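Local coordinates for putative O-GlcNAcase nagJ (Clostridium perfringens, PDB 6PV5), which probably acts as a hexosaminidase of glycoside hydrolase family 84, here the N-terminal part of a longer protein, including its catalytic domain, at residues Thr155-Lys160 with Tyr455-Val460. Sequence-based numbering, arbitrary orientation.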
loop_
_atom_site.group_PDB
_atom_site.type_symbol
_atom_site.label_atom_id
_atom_site.label_comp_id
_atom_site.label_asym_id
_atom_site.label_seq_id
_atom_site.Cartn_x
_atom_site.Cartn_y
_atom_site.Cartn_z
ATOM N N THR A 155 -21.286 -2.735 1.253
ATOM C CA THR A 155 -21.838 -3.885 1.958
ATOM C C THR A 155 -20.766 -4.973 2.094
ATOM O O THR A 155 -20.661 -5.619 3.134
ATOM C CB THR A 155 -23.151 -4.357 1.300
ATOM O OG1 THR A 155 -24.088 -3.277 1.280
ATOM C CG2 THR A 155 -23.796 -5.530 2.007
ATOM N N PHE A 156 -19.994 -5.172 1.019
ATOM C CA PHE A 156 -18.813 -6.023 1.002
ATOM C C PHE A 156 -17.815 -5.601 2.088
ATOM O O PHE A 156 -17.358 -6.444 2.858
ATOM C CB PHE A 156 -18.228 -6.031 -0.410
ATOM C CG PHE A 156 -17.106 -7.003 -0.666
ATOM C CD1 PHE A 156 -17.369 -8.285 -1.127
ATOM C CD2 PHE A 156 -15.782 -6.620 -0.500
ATOM C CE1 PHE A 156 -16.335 -9.173 -1.390
ATOM C CE2 PHE A 156 -14.752 -7.506 -0.772
ATOM C CZ PHE A 156 -15.026 -8.780 -1.216
ATOM N N TYR A 157 -17.524 -4.294 2.183
ATOM C CA TYR A 157 -16.597 -3.774 3.180
ATOM C C TYR A 157 -17.179 -3.892 4.584
ATOM O O TYR A 157 -16.438 -4.019 5.555
ATOM C CB TYR A 157 -16.211 -2.314 2.916
ATOM C CG TYR A 157 -15.373 -2.089 1.682
ATOM C CD1 TYR A 157 -14.617 -3.116 1.132
ATOM C CD2 TYR A 157 -15.338 -0.852 1.061
ATOM C CE1 TYR A 157 -13.873 -2.932 -0.020
ATOM C CE2 TYR A 157 -14.563 -0.640 -0.068
ATOM C CZ TYR A 157 -13.832 -1.680 -0.612
ATOM O OH TYR A 157 -13.102 -1.477 -1.746
ATOM N N GLY A 158 -18.508 -3.803 4.688
ATOM C CA GLY A 158 -19.181 -3.993 5.965
ATOM C C GLY A 158 -18.903 -5.388 6.514
ATOM O O GLY A 158 -18.645 -5.545 7.707
ATOM N N VAL A 159 -18.932 -6.381 5.616
ATOM C CA VAL A 159 -18.703 -7.771 5.982
ATOM C C VAL A 159 -17.224 -8.001 6.306
ATOM O O VAL A 159 -16.898 -8.770 7.210
ATOM C CB VAL A 159 -19.191 -8.733 4.883
ATOM C CG1 VAL A 159 -18.897 -10.178 5.244
ATOM C CG2 VAL A 159 -20.670 -8.548 4.570
ATOM N N LYS A 160 -16.330 -7.356 5.540
ATOM C CA LYS A 160 -14.897 -7.429 5.800
ATOM C C LYS A 160 -14.614 -6.904 7.203
ATOM O O LYS A 160 -13.783 -7.461 7.913
ATOM C CB LYS A 160 -14.097 -6.645 4.752
ATOM C CG LYS A 160 -14.053 -7.266 3.365
ATOM C CD LYS A 160 -13.380 -8.617 3.373
ATOM C CE LYS A 160 -13.243 -9.211 1.994
ATOM N NZ LYS A 160 -12.356 -10.399 2.018
ATOM N N TYR A 455 -3.954 4.468 5.334
ATOM C CA TYR A 455 -3.842 5.881 5.047
ATOM C C TYR A 455 -4.891 6.269 4.006
ATOM O O TYR A 455 -5.535 7.297 4.162
ATOM C CB TYR A 455 -2.455 6.243 4.511
ATOM C CG TYR A 455 -2.385 7.663 4.000
ATOM C CD1 TYR A 455 -2.335 8.744 4.878
ATOM C CD2 TYR A 455 -2.414 7.926 2.642
ATOM C CE1 TYR A 455 -2.277 10.051 4.418
ATOM C CE2 TYR A 455 -2.352 9.227 2.165
ATOM C CZ TYR A 455 -2.316 10.287 3.055
ATOM O OH TYR A 455 -2.244 11.559 2.570
ATOM N N GLY A 456 -5.004 5.450 2.946
ATOM C CA GLY A 456 -5.934 5.668 1.856
ATOM C C GLY A 456 -7.373 5.673 2.364
ATOM O O GLY A 456 -8.195 6.477 1.915
ATOM N N TRP A 457 -7.658 4.786 3.327
ATOM C CA TRP A 457 -9.013 4.648 3.823
ATOM C C TRP A 457 -9.331 5.757 4.826
ATOM O O TRP A 457 -10.449 6.252 4.859
ATOM C CB TRP A 457 -9.254 3.261 4.429
ATOM C CG TRP A 457 -10.676 3.080 4.861
ATOM C CD1 TRP A 457 -11.198 3.304 6.102
ATOM C CD2 TRP A 457 -11.784 2.707 4.020
ATOM N NE1 TRP A 457 -12.543 3.058 6.100
ATOM C CE2 TRP A 457 -12.937 2.707 4.835
ATOM C CE3 TRP A 457 -11.919 2.381 2.667
ATOM C CZ2 TRP A 457 -14.202 2.402 4.333
ATOM C CZ3 TRP A 457 -13.170 2.077 2.175
ATOM C CH2 TRP A 457 -14.293 2.084 3.001
ATOM N N ASN A 458 -8.357 6.119 5.664
ATOM C CA ASN A 458 -8.611 6.994 6.798
ATOM C C ASN A 458 -7.361 7.834 7.028
ATOM O O ASN A 458 -6.602 7.573 7.968
ATOM C CB ASN A 458 -9.091 6.212 8.030
ATOM C CG ASN A 458 -9.579 7.057 9.200
ATOM O OD1 ASN A 458 -9.338 8.261 9.277
ATOM N ND2 ASN A 458 -10.236 6.425 10.161
ATOM N N SER A 459 -7.188 8.851 6.165
ATOM C CA SER A 459 -5.999 9.690 6.163
ATOM C C SER A 459 -5.997 10.623 7.362
ATOM O O SER A 459 -4.950 10.943 7.923
ATOM C CB SER A 459 -5.839 10.443 4.871
ATOM O OG SER A 459 -6.944 11.304 4.642
ATOM N N VAL A 460 -7.193 11.032 7.771
ATOM C CA VAL A 460 -7.343 11.949 8.886
ATOM C C VAL A 460 -6.815 11.327 10.178
ATOM O O VAL A 460 -6.112 11.990 10.936
ATOM C CB VAL A 460 -8.803 12.436 8.987
ATOM C CG1 VAL A 460 -9.228 12.771 10.413
ATOM C CG2 VAL A 460 -9.026 13.610 8.047
#
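Tyr-157 and Trp-457 reach toward each other from two helices and meet ring against ring, bridging CA atoms 11.4 Å apart. The benzo end of the indole makes the touch: CH2 of Trp-457 lies 3.7 Å from CD2 of Tyr-157, and its neighbour CZ3 sits 3.8 Å from CE2 of Tyr-157. The CD2-CE2 bond of Tyr-157 therefore runs nearly alongside the CH2-CZ3 bond of Trp-457. The ring planes stand at 90°, yet the approach is oblique, with the centroid of the phenol 5.4 Å from that of the indole's six-membered ring. With chi1 at -176° the CG of Trp-457 lies trans to the backbone nitrogen, and the indole extends away from the last turn of helix 446-457. On its pyrrole side NE1 is hydrogen-bonded to OD1 of Asp-182, which helps fix the indole's rotation. Both rings also rest on Tyr-132, from the sheet of the N-terminal domain, and on Arg-189 in the first barrel strand. The contact therefore lies on the seam where helix 152-163 of the family 20 domain 2-like domain meets the catalytic (beta/alpha)8 barrel. With no hydrogen bond between the segments, the two buried rings join these domains by apolar contact alone.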